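Local coordinates for putative large adhesion protein (Lap) involved in biofilm formation (Marinobacter hydrocarbonoclasticus ATCC 49840, PDB 6M8M), which is a putative biofilm-forming RTX adhesin whose PA14 domain binds glucose through a calcium ion and so probably attaches the cell to sugar-bearing surfaces, at residues Gly52-Ser55 with Gln59-Ala62; Lys61-Ala66 with Asp113-Leu118; Phe131-Asp136 with Thr147-Asn152; Ile177-Trp180 with Ala185-Leu188. One frame throughout, in Å; residues are numbered along the deposited sequence.

Contact 1: residues Gly52-Ser55 with Gln59-Ala62; sequences GNLS and QVKA. With CA (calcium ion), chain D.
In the calcium-binding loop that runs into helix 57-66, the side-chain amide of Gln-59 on the first turn reaches back to the backbone of Asn-53, Leu-54 and Ser-55. Gln-59 NE2 donates to Asn-53 O at 2.9 Å, nearly straight (160°), with the acceptor close to the plane of the glutamine amide. The donor itself stands well above the plane of the Asn-53 carbonyl. The other end of the amide turns its oxygen to the next N-H in line: Ser-55 N gives a 2.8 Å bond to Gln-59 OE1, at 154°. One flat group thus grips the C=O before Leu-54 and the N-H after it, which also fixes the rotation of the amide. Its reach comes from an extended chain, with CG opposite the backbone N (chi1 173°).

Leu-54 slants past the glutamine, its CD2 lying 4.0 Å from Gln-59 NE2, and the same methyl meets Val-60 CG2 at 4.2 Å. Both Leu-54 and Val-60 go on to pack against Trp-180 of strand 174-181. Asn-53, whose backbone oxygen is held by the glutamine, uses its side-chain OD1 to bind the calcium at 2.3 Å. A water 2.5 Å from the ion and Gln-47 share the site. Asp-113 at the start of strand 113-122 and the backbone oxygen of Gln-182 complete a calcium site built from separate parts of the chain, next to the sugar pocket of the PA14 domain.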
loop_
_atom_site.group_PDB
_atom_site.type_symbol
_atom_site.label_atom_id
_atom_site.label_comp_id
_atom_site.label_asym_id
_atom_site.label_seq_id
_atom_site.Cartn_x
_atom_site.Cartn_y
_atom_site.Cartn_z
ATOM N N GLY A 52 -15.534 5.359 13.046
ATOM C CA GLY A 52 -14.729 6.519 13.347
ATOM C C GLY A 52 -13.607 6.726 12.348
ATOM O O GLY A 52 -13.404 5.965 11.396
ATOM N N ASN A 53 -12.860 7.800 12.575
ATOM C CA ASN A 53 -11.721 8.118 11.727
ATOM C C ASN A 53 -10.784 6.925 11.613
ATOM O O ASN A 53 -10.555 6.208 12.586
ATOM C CB ASN A 53 -10.974 9.293 12.348
ATOM C CG ASN A 53 -9.951 9.881 11.418
ATOM O OD1 ASN A 53 -10.074 9.784 10.195
ATOM N ND2 ASN A 53 -8.931 10.496 11.983
ATOM N N LEU A 54 -10.238 6.701 10.425
ATOM C CA LEU A 54 -9.203 5.688 10.286
ATOM C C LEU A 54 -7.958 6.151 11.020
ATOM O O LEU A 54 -7.489 7.273 10.823
ATOM C CB LEU A 54 -8.870 5.442 8.823
ATOM C CG LEU A 54 -10.006 4.818 8.015
ATOM C CD1 LEU A 54 -9.503 4.542 6.595
ATOM C CD2 LEU A 54 -10.546 3.542 8.637
ATOM N N SER A 55 -7.411 5.289 11.862
ATOM C CA SER A 55 -6.229 5.688 12.616
ATOM C C SER A 55 -5.291 4.554 12.999
ATOM O O SER A 55 -4.242 4.851 13.575
ATOM C CB SER A 55 -6.628 6.439 13.880
ATOM O OG SER A 55 -7.259 5.540 14.765
ATOM N N GLN A 59 -7.764 -1.618 12.782
ATOM C CA GLN A 59 -9.043 -1.090 12.324
ATOM C C GLN A 59 -9.162 -1.168 10.807
ATOM O O GLN A 59 -10.207 -1.559 10.262
ATOM C CB GLN A 59 -9.141 0.359 12.797
ATOM C CG GLN A 59 -10.312 1.147 12.302
ATOM C CD GLN A 59 -10.144 2.633 12.545
ATOM O OE1 GLN A 59 -9.028 3.126 12.733
ATOM N NE2 GLN A 59 -11.241 3.356 12.540
ATOM N N VAL A 60 -8.096 -0.790 10.105
ATOM C CA VAL A 60 -8.083 -0.838 8.646
ATOM C C VAL A 60 -8.211 -2.275 8.158
ATOM O O VAL A 60 -8.986 -2.573 7.243
ATOM C CB VAL A 60 -6.819 -0.128 8.128
ATOM C CG1 VAL A 60 -6.531 -0.457 6.676
ATOM C CG2 VAL A 60 -6.952 1.377 8.332
ATOM N N LYS A 61 -7.449 -3.186 8.756
ATOM C CA LYS A 61 -7.531 -4.587 8.368
ATOM C C LYS A 61 -8.923 -5.149 8.600
ATOM O O LYS A 61 -9.396 -5.990 7.825
ATOM C CB LYS A 61 -6.501 -5.417 9.116
ATOM C CG LYS A 61 -5.100 -5.209 8.602
ATOM C CD LYS A 61 -4.123 -6.191 9.202
ATOM C CE LYS A 61 -2.726 -6.034 8.602
ATOM N NZ LYS A 61 -2.612 -6.572 7.215
ATOM N N ALA A 62 -9.586 -4.733 9.678
ATOM C CA ALA A 62 -10.930 -5.234 9.945
ATOM C C ALA A 62 -11.902 -4.765 8.881
ATOM O O ALA A 62 -12.796 -5.518 8.474
ATOM C CB ALA A 62 -11.402 -4.789 11.329
HETATM CA CA CA D . -11.259 10.669 8.385
HETATM O O HOH W 1 -10.343 12.628 9.565
#

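Contact 2: residues Lys61-Ala66 with Asp113-Leu118. With CA (calcium ion), chain D.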
loop_
_atom_site.group_PDB
_atom_site.type_symbol
_atom_site.label_atom_id
_atom_site.label_comp_id
_atom_site.label_asym_id
_atom_site.label_seq_id
_atom_site.Cartn_x
_atom_site.Cartn_y
_atom_site.Cartn_z
ATOM N N LYS A 61 -7.449 -3.186 8.756
ATOM C CA LYS A 61 -7.531 -4.587 8.368
ATOM C C LYS A 61 -8.923 -5.149 8.600
ATOM O O LYS A 61 -9.396 -5.990 7.825
ATOM C CB LYS A 61 -6.501 -5.417 9.116
ATOM C CG LYS A 61 -5.100 -5.209 8.602
ATOM C CD LYS A 61 -4.123 -6.191 9.202
ATOM C CE LYS A 61 -2.726 -6.034 8.602
ATOM N NZ LYS A 61 -2.612 -6.572 7.215
ATOM N N ALA A 62 -9.586 -4.733 9.678
ATOM C CA ALA A 62 -10.930 -5.234 9.945
ATOM C C ALA A 62 -11.902 -4.765 8.881
ATOM O O ALA A 62 -12.796 -5.518 8.474
ATOM C CB ALA A 62 -11.402 -4.789 11.329
ATOM N N PHE A 63 -11.773 -3.518 8.436
ATOM C CA PHE A 63 -12.652 -3.042 7.376
ATOM C C PHE A 63 -12.390 -3.805 6.079
ATOM O O PHE A 63 -13.328 -4.253 5.395
ATOM C CB PHE A 63 -12.481 -1.543 7.152
ATOM C CG PHE A 63 -13.541 -0.961 6.271
ATOM C CD1 PHE A 63 -14.799 -0.678 6.776
ATOM C CD2 PHE A 63 -13.299 -0.721 4.931
ATOM C CE1 PHE A 63 -15.791 -0.166 5.965
ATOM C CE2 PHE A 63 -14.288 -0.183 4.117
ATOM C CZ PHE A 63 -15.532 0.078 4.634
ATOM N N ILE A 64 -11.115 -3.979 5.727
ATOM C CA ILE A 64 -10.780 -4.733 4.520
ATOM C C ILE A 64 -11.396 -6.124 4.575
ATOM O O ILE A 64 -11.992 -6.596 3.600
ATOM C CB ILE A 64 -9.254 -4.823 4.354
ATOM C CG1 ILE A 64 -8.640 -3.467 4.015
ATOM C CG2 ILE A 64 -8.898 -5.877 3.318
ATOM C CD1 ILE A 64 -7.134 -3.448 4.143
ATOM N N ALA A 65 -11.253 -6.808 5.707
ATOM C CA ALA A 65 -11.637 -8.212 5.774
ATOM C C ALA A 65 -13.136 -8.418 5.655
ATOM O O ALA A 65 -13.566 -9.517 5.284
ATOM C CB ALA A 65 -11.135 -8.835 7.080
ATOM N N ALA A 66 -13.933 -7.405 5.954
ATOM C CA ALA A 66 -15.383 -7.513 5.940
ATOM C C ALA A 66 -16.004 -6.900 4.694
ATOM O O ALA A 66 -17.234 -6.874 4.582
ATOM C CB ALA A 66 -15.957 -6.839 7.194
ATOM N N ASP A 113 -12.440 8.975 3.755
ATOM C CA ASP A 113 -11.234 8.229 4.065
ATOM C C ASP A 113 -11.045 7.175 2.980
ATOM O O ASP A 113 -11.978 6.818 2.257
ATOM C CB ASP A 113 -11.340 7.535 5.427
ATOM C CG ASP A 113 -11.467 8.505 6.616
ATOM O OD1 ASP A 113 -12.326 9.423 6.592
ATOM O OD2 ASP A 113 -10.710 8.349 7.599
ATOM N N ALA A 114 -9.851 6.597 2.901
ATOM C CA ALA A 114 -9.589 5.621 1.851
ATOM C C ALA A 114 -8.514 4.650 2.299
ATOM O O ALA A 114 -7.610 5.002 3.053
ATOM C CB ALA A 114 -9.158 6.318 0.567
ATOM N N ILE A 115 -8.608 3.424 1.789
ATOM C CA ILE A 115 -7.686 2.345 2.119
ATOM C C ILE A 115 -7.195 1.730 0.819
ATOM O O ILE A 115 -7.989 1.509 -0.109
ATOM C CB ILE A 115 -8.395 1.270 2.968
ATOM C CG1 ILE A 115 -8.816 1.835 4.327
ATOM C CG2 ILE A 115 -7.524 0.046 3.160
ATOM C CD1 ILE A 115 -9.879 1.028 5.029
ATOM N N VAL A 116 -5.897 1.414 0.764
ATOM C CA VAL A 116 -5.318 0.672 -0.351
ATOM C C VAL A 116 -4.653 -0.575 0.203
ATOM O O VAL A 116 -3.940 -0.514 1.215
ATOM C CB VAL A 116 -4.288 1.526 -1.115
ATOM C CG1 VAL A 116 -3.607 0.708 -2.207
ATOM C CG2 VAL A 116 -4.941 2.762 -1.679
ATOM N N LYS A 117 -4.869 -1.704 -0.463
ATOM C CA LYS A 117 -4.169 -2.944 -0.168
ATOM C C LYS A 117 -3.447 -3.403 -1.416
ATOM O O LYS A 117 -4.002 -3.349 -2.516
ATOM C CB LYS A 117 -5.156 -3.993 0.298
ATOM C CG LYS A 117 -4.545 -5.340 0.573
ATOM C CD LYS A 117 -5.585 -6.245 1.213
ATOM C CE LYS A 117 -5.104 -7.666 1.351
ATOM N NZ LYS A 117 -6.177 -8.488 1.991
ATOM N N LEU A 118 -2.215 -3.831 -1.244
ATOM C CA LEU A 118 -1.395 -4.352 -2.327
ATOM C C LEU A 118 -0.875 -5.714 -1.921
ATOM O O LEU A 118 -0.342 -5.867 -0.823
ATOM C CB LEU A 118 -0.217 -3.409 -2.599
ATOM C CG LEU A 118 -0.605 -2.055 -3.201
ATOM C CD1 LEU A 118 0.434 -0.997 -2.887
ATOM C CD2 LEU A 118 -0.770 -2.179 -4.709
HETATM CA CA CA D . -11.259 10.669 8.385
HETATM O O HOH W 1 -10.343 12.628 9.565
#
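Ile-64 and Phe-63 come down from the helix onto Ile-115 of strand 113-118, each using a different branch of it. Ile-64 lays its longer arm across Ile-115 CG2, with CD1 at 3.7 Å and CG1 at 3.8 Å from that methyl. In Ile-64, CG1 is beside the backbone N (chi1 -69°) and CG2 opposite it, so the two branches divide between Ile-115 and the strand's next residue on the same face, Lys-117. There Ile-64 CG2 meets Lys-117 CD at 3.9 Å, crossing at a slant an aliphatic chain that is extended all the way to NZ. Phe-63 meets the other arm of Ile-115: the CD2 corner of the ring lies 3.8 Å from Ile-115 CD1, in an oblique approach.

Over residues 61-66 and 113-118 the helix and strand axes pass 9.9 Å apart and cross at -74°, a short helix packed over one face of the antiparallel sheet of a PA14 domain. Ile-64 also touches Val-178 on the neighbouring strand 174-181, while the Phe-63 ring makes an edge-to-face contact with Tyr-45. At the start of the strand, Asp-113 grasps the calcium with both carboxylate oxygens, OD1 at 2.4 Å and OD2 at 2.5 Å; OD2 additionally takes a weak hydrogen bond from Leu-54 N.

Contact 3: residues Phe131-Asp136 with Thr147-Asn152; sequences FRVRAD and TVAEYN. With CA (calcium ion), chain E; BGC (beta-D-glucopyranose), chain B.
Phe-131 and Val-148 meet where strands of the two sheets of the PA14 domain face each other; over residues 131-136 and 147-151 the strand axes are 7.6 Å apart and only 16° from parallel. Phe-131 places its CG opposite its own carbonyl carbon (chi1 -72°), and this carries the CD2 side of the ring to Val-148 CG2 at 3.8 Å, obliquely. The touching methyl is the valine branch in the crowded position, between its backbone N and carbonyl carbon; CG1 lies beside the backbone N. Next to it Ala-149 offers a lone methyl: its CB is 4.4 Å from Phe-131 CB and 4.5 Å from Val-133 CG2.

Val-148 and Ala-149 can both turn toward Phe-131 because they form a classic beta bulge opposite Ile-141. No direct hydrogen bond joins the strands. Instead one water accepts from Phe-131 N (2.9 Å) and donates to Val-148 O, which Ser-163 OG also hydrogen-bonds.

At the far end of strand 131-136, Asp-136 has CG opposite its backbone N, and its OD1 binds the calcium that holds the glucose, at 2.3 Å. Its OD2 comes within 2.6 Å of glucose O2. Methyl and ring contacts with a single bridging water imply that dispersion and burial probably dominate between these two strands, while the carboxylate at the 136 end serves the metal and sugar.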
loop_
_atom_site.group_PDB
_atom_site.type_symbol
_atom_site.label_atom_id
_atom_site.label_comp_id
_atom_site.label_asym_id
_atom_site.label_seq_id
_atom_site.Cartn_x
_atom_site.Cartn_y
_atom_site.Cartn_z
ATOM N N PHE A 131 12.618 -2.441 3.408
ATOM C CA PHE A 131 11.781 -1.400 2.841
ATOM C C PHE A 131 12.043 -0.061 3.524
ATOM O O PHE A 131 12.388 0.007 4.705
ATOM C CB PHE A 131 10.302 -1.737 3.031
ATOM C CG PHE A 131 9.794 -2.860 2.175
ATOM C CD1 PHE A 131 9.421 -2.631 0.869
ATOM C CD2 PHE A 131 9.633 -4.132 2.700
ATOM C CE1 PHE A 131 8.920 -3.672 0.090
ATOM C CE2 PHE A 131 9.131 -5.164 1.925
ATOM C CZ PHE A 131 8.769 -4.931 0.622
ATOM N N ARG A 132 11.805 1.006 2.773
ATOM C CA ARG A 132 11.713 2.367 3.293
ATOM C C ARG A 132 10.452 2.970 2.696
ATOM O O ARG A 132 10.206 2.826 1.497
ATOM C CB ARG A 132 12.949 3.198 2.970
ATOM C CG ARG A 132 12.878 4.595 3.566
ATOM C CD ARG A 132 14.205 5.307 3.447
ATOM N NE ARG A 132 14.492 5.641 2.072
ATOM C CZ ARG A 132 15.567 6.311 1.670
ATOM N NH1 ARG A 132 16.467 6.713 2.562
ATOM N NH2 ARG A 132 15.737 6.576 0.387
ATOM N N VAL A 133 9.648 3.627 3.527
ATOM C CA VAL A 133 8.311 4.065 3.128
ATOM C C VAL A 133 8.131 5.528 3.486
ATOM O O VAL A 133 8.399 5.920 4.624
ATOM C CB VAL A 133 7.209 3.227 3.807
ATOM C CG1 VAL A 133 5.824 3.698 3.358
ATOM C CG2 VAL A 133 7.407 1.735 3.534
ATOM N N ARG A 134 7.656 6.317 2.536
ATOM C CA ARG A 134 7.189 7.665 2.806
ATOM C C ARG A 134 5.675 7.652 2.616
ATOM O O ARG A 134 5.185 7.275 1.541
ATOM C CB ARG A 134 7.825 8.689 1.875
ATOM C CG ARG A 134 7.351 10.114 2.184
ATOM C CD ARG A 134 8.172 11.138 1.427
ATOM N NE ARG A 134 7.791 12.514 1.732
ATOM C CZ ARG A 134 8.198 13.186 2.795
ATOM N NH1 ARG A 134 8.988 12.630 3.691
ATOM N NH2 ARG A 134 7.793 14.438 2.960
ATOM N N ALA A 135 4.926 8.026 3.648
ATOM C CA ALA A 135 3.477 7.935 3.562
ATOM C C ALA A 135 2.793 8.994 4.411
ATOM O O ALA A 135 3.331 9.473 5.419
ATOM C CB ALA A 135 2.998 6.540 4.016
ATOM N N ASP A 136 1.571 9.317 3.987
ATOM C CA ASP A 136 0.551 10.050 4.747
ATOM C C ASP A 136 -0.717 9.320 4.323
ATOM O O ASP A 136 -1.073 9.403 3.149
ATOM C CB ASP A 136 0.541 11.514 4.307
ATOM C CG ASP A 136 -0.644 12.296 4.835
ATOM O OD1 ASP A 136 -1.653 11.688 5.239
ATOM O OD2 ASP A 136 -0.561 13.550 4.796
ATOM N N THR A 147 5.507 -8.620 10.157
ATOM C CA THR A 147 5.625 -7.187 9.930
ATOM C C THR A 147 7.071 -6.815 9.693
ATOM O O THR A 147 7.946 -7.126 10.511
ATOM C CB THR A 147 5.084 -6.429 11.136
ATOM O OG1 THR A 147 3.711 -6.778 11.285
ATOM C CG2 THR A 147 5.237 -4.937 10.962
ATOM N N VAL A 148 7.325 -6.111 8.597
ATOM C CA VAL A 148 8.666 -5.644 8.268
ATOM C C VAL A 148 8.739 -4.135 8.127
ATOM O O VAL A 148 9.844 -3.590 8.015
ATOM C CB VAL A 148 9.238 -6.334 7.011
ATOM C CG1 VAL A 148 9.298 -7.858 7.210
ATOM C CG2 VAL A 148 8.442 -5.987 5.767
ATOM N N ALA A 149 7.611 -3.435 8.074
ATOM C CA ALA A 149 7.612 -1.976 8.074
ATOM C C ALA A 149 6.225 -1.521 8.479
ATOM O O ALA A 149 5.240 -2.168 8.113
ATOM C CB ALA A 149 7.942 -1.407 6.687
ATOM N N GLU A 150 6.139 -0.419 9.212
ATOM C CA GLU A 150 4.816 0.116 9.520
ATOM C C GLU A 150 4.936 1.518 10.085
ATOM O O GLU A 150 5.919 1.862 10.751
ATOM C CB GLU A 150 4.017 -0.759 10.487
ATOM C CG GLU A 150 4.584 -0.782 11.868
ATOM C CD GLU A 150 3.722 -1.543 12.860
ATOM O OE1 GLU A 150 4.220 -1.764 13.985
ATOM O OE2 GLU A 150 2.589 -1.924 12.524
ATOM N N TYR A 151 3.901 2.304 9.862
ATOM C CA TYR A 151 3.624 3.486 10.676
ATOM C C TYR A 151 2.161 3.346 11.077
ATOM O O TYR A 151 1.255 3.527 10.255
ATOM C CB TYR A 151 3.869 4.802 9.991
ATOM C CG TYR A 151 3.679 5.898 11.021
ATOM C CD1 TYR A 151 4.693 6.212 11.912
ATOM C CD2 TYR A 151 2.472 6.568 11.153
ATOM C CE1 TYR A 151 4.515 7.192 12.892
ATOM C CE2 TYR A 151 2.299 7.550 12.134
ATOM C CZ TYR A 151 3.312 7.842 12.984
ATOM O OH TYR A 151 3.100 8.810 13.941
ATOM N N ASN A 152 1.942 2.959 12.328
ATOM C CA ASN A 152 0.605 2.604 12.784
ATOM C C ASN A 152 -0.030 3.855 13.384
ATOM O O ASN A 152 -0.053 4.050 14.597
ATOM C CB ASN A 152 0.674 1.451 13.779
ATOM C CG ASN A 152 -0.654 0.768 13.924
ATOM O OD1 ASN A 152 -1.687 1.350 13.586
ATOM N ND2 ASN A 152 -0.647 -0.466 14.405
HETATM CA CA CA E . -3.908 12.231 5.131
HETATM C C2 BGC B . -2.906 15.041 6.752
HETATM C C3 BGC B . -1.897 16.119 6.970
HETATM C C4 BGC B . -1.862 16.542 8.418
HETATM C C5 BGC B . -1.624 15.333 9.311
HETATM C C6 BGC B . -1.617 15.647 10.774
HETATM C C1 BGC B . -2.627 13.872 7.681
HETATM O O1 BGC B . -3.579 12.912 7.528
HETATM O O2 BGC B . -2.901 14.515 5.417
HETATM O O3 BGC B . -2.193 17.253 6.125
HETATM O O4 BGC B . -0.778 17.444 8.633
HETATM O O5 BGC B . -2.667 14.332 9.078
HETATM O O6 BGC B . -2.821 16.244 11.182
HETATM O O HOH W 2 11.590 -3.648 5.793
#

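Contact 4: residues Ile177-Trp180 with Ala185-Leu188; sequences IVYW and AAQL. With CA (calcium ion), chain E; BGC (beta-D-glucopyranose), chain B.
The ring of Tyr-179 carries Leu-188 on one face: Leu-188 CB stands 4.2 Å from the ring centroid and 15° off the normal, a CH-pi contact displaced toward the rim. From that CB the two leucine methyls extend beyond the ring outline on the same side: Leu-188 CD2 sits past the CB end, 3.9 Å from Tyr-179 CG, and Leu-188 CD1 lies outside the rim, 3.9 Å from Tyr-179 CD1. Near the outer end, Gln-187 O approaches Tyr-179 CE1 obliquely at 3.4 Å, with no hydrogen bond between them.

The contact spans the two antiparallel sheets of the PA14 domain, since strand 174-181 belongs to one and strand 186-194 to the other. The chain turns back through residues 182-185, and the two strands face each other across the core, nearly antiparallel. Tyr-179 throws its CG opposite the backbone N (chi1 155°) and Leu-188 does likewise, and the two side chains run side by side, head to tail. Tyr-179 also touches Val-116 of its own sheet, and Leu-188 touches Val-133 and Ala-135 of its own.

Although buried, the phenol oxygen is satisfied: Tyr-179 OH hydrogen-bonds to the backbone oxygen of Asp-136, with Ala-186 CB packed 3.4 Å from the hydroxyl oxygen. That ties the tyrosine to the strand end that supplies a calcium ligand, so it is second-shell to the sugar site. The turn's last residue reaches the site directly. Ala-185 O binds the calcium at 2.3 Å, and Ala-185 N donates to glucose O2 over 2.9 Å, at a bent 130°.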
loop_
_atom_site.group_PDB
_atom_site.type_symbol
_atom_site.label_atom_id
_atom_site.label_comp_id
_atom_site.label_asym_id
_atom_site.label_seq_id
_atom_site.Cartn_x
_atom_site.Cartn_y
_atom_site.Cartn_z
ATOM N N ILE A 177 0.590 -5.329 1.787
ATOM C CA ILE A 177 0.696 -3.938 2.204
ATOM C C ILE A 177 -0.704 -3.411 2.417
ATOM O O ILE A 177 -1.562 -3.566 1.537
ATOM C CB ILE A 177 1.404 -3.101 1.127
ATOM C CG1 ILE A 177 2.815 -3.639 0.888
ATOM C CG2 ILE A 177 1.416 -1.625 1.491
ATOM C CD1 ILE A 177 3.362 -3.311 -0.461
ATOM N N VAL A 178 -0.934 -2.772 3.556
ATOM C CA VAL A 178 -2.147 -1.984 3.746
ATOM C C VAL A 178 -1.719 -0.553 4.041
ATOM O O VAL A 178 -0.683 -0.317 4.675
ATOM C CB VAL A 178 -3.096 -2.537 4.825
ATOM C CG1 VAL A 178 -3.537 -3.956 4.481
ATOM C CG2 VAL A 178 -2.467 -2.466 6.189
ATOM N N TYR A 179 -2.520 0.396 3.584
ATOM C CA TYR A 179 -2.216 1.822 3.637
ATOM C C TYR A 179 -3.547 2.545 3.764
ATOM O O TYR A 179 -4.558 2.082 3.217
ATOM C CB TYR A 179 -1.450 2.284 2.353
ATOM C CG TYR A 179 -1.632 3.748 2.082
ATOM C CD1 TYR A 179 -0.853 4.704 2.712
ATOM C CD2 TYR A 179 -2.656 4.183 1.260
ATOM C CE1 TYR A 179 -1.074 6.057 2.513
ATOM C CE2 TYR A 179 -2.893 5.520 1.059
ATOM C CZ TYR A 179 -2.113 6.455 1.697
ATOM O OH TYR A 179 -2.411 7.769 1.497
ATOM N N TRP A 180 -3.558 3.685 4.454
ATOM C CA TRP A 180 -4.774 4.489 4.481
ATOM C C TRP A 180 -4.489 5.975 4.484
ATOM O O TRP A 180 -3.411 6.443 4.878
ATOM C CB TRP A 180 -5.654 4.135 5.679
ATOM C CG TRP A 180 -5.145 4.591 7.013
ATOM C CD1 TRP A 180 -5.448 5.746 7.646
ATOM C CD2 TRP A 180 -4.272 3.872 7.888
ATOM N NE1 TRP A 180 -4.818 5.805 8.860
ATOM C CE2 TRP A 180 -4.090 4.664 9.036
ATOM C CE3 TRP A 180 -3.620 2.633 7.810
ATOM C CZ2 TRP A 180 -3.302 4.255 10.113
ATOM C CZ3 TRP A 180 -2.839 2.226 8.881
ATOM C CH2 TRP A 180 -2.686 3.037 10.016
ATOM N N ALA A 185 -4.069 15.392 2.926
ATOM C CA ALA A 185 -3.105 14.968 1.918
ATOM C C ALA A 185 -2.942 13.453 1.980
ATOM O O ALA A 185 -3.241 12.817 2.992
ATOM C CB ALA A 185 -1.764 15.667 2.122
ATOM N N ALA A 186 -2.442 12.876 0.892
ATOM C CA ALA A 186 -2.258 11.432 0.828
ATOM C C ALA A 186 -1.063 11.140 -0.062
ATOM O O ALA A 186 -0.982 11.651 -1.190
ATOM C CB ALA A 186 -3.503 10.748 0.259
ATOM N N GLN A 187 -0.165 10.285 0.424
ATOM C CA GLN A 187 1.029 9.910 -0.318
ATOM C C GLN A 187 1.446 8.515 0.103
ATOM O O GLN A 187 1.323 8.170 1.281
ATOM C CB GLN A 187 2.173 10.894 -0.048
ATOM C CG GLN A 187 3.442 10.565 -0.826
ATOM C CD GLN A 187 4.498 11.639 -0.720
ATOM O OE1 GLN A 187 4.419 12.520 0.141
ATOM N NE2 GLN A 187 5.499 11.572 -1.586
ATOM N N LEU A 188 1.957 7.734 -0.843
ATOM C CA LEU A 188 2.541 6.433 -0.529
ATOM C C LEU A 188 3.679 6.171 -1.508
ATOM O O LEU A 188 3.438 5.968 -2.702
ATOM C CB LEU A 188 1.520 5.307 -0.603
ATOM C CG LEU A 188 2.068 3.904 -0.342
ATOM C CD1 LEU A 188 2.603 3.767 1.075
ATOM C CD2 LEU A 188 0.990 2.865 -0.611
HETATM CA CA CA E . -3.908 12.231 5.131
HETATM C C2 BGC B . -2.906 15.041 6.752
HETATM C C3 BGC B . -1.897 16.119 6.970
HETATM C C4 BGC B . -1.862 16.542 8.418
HETATM C C5 BGC B . -1.624 15.333 9.311
HETATM C C6 BGC B . -1.617 15.647 10.774
HETATM C C1 BGC B . -2.627 13.872 7.681
HETATM O O1 BGC B . -3.579 12.912 7.528
HETATM O O2 BGC B . -2.901 14.515 5.417
HETATM O O3 BGC B . -2.193 17.253 6.125
HETATM O O4 BGC B . -0.778 17.444 8.633
HETATM O O5 BGC B . -2.667 14.332 9.078
HETATM O O6 BGC B . -2.821 16.244 11.182
#

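Contacts 1 and 2 share helix 57-66 and one calcium: Asn-53 OD1 and Asp-113 OD2 lie 3.0 Å apart on that ion, and Leu-54 CD1 reaches Ile-115 CG1 at 3.6 Å. Contacts 3 and 4, centres 9 Å apart, converge on the calcium that holds glucose through O1 and O2, and are joined by a probable backbone hydrogen bond between neighbouring strands, Asp-136 N to Gln-187 O, 2.9 Å. Contacts 2 and 4 join through neighbouring strands, where Val-116 N and Tyr-179 O are 2.9 Å apart. Gln-182 connects these two of the metal sites, giving its backbone oxygen to the first calcium and its NE2 to the sugar. The side chain of Asn-53 is about 7 Å from glucose.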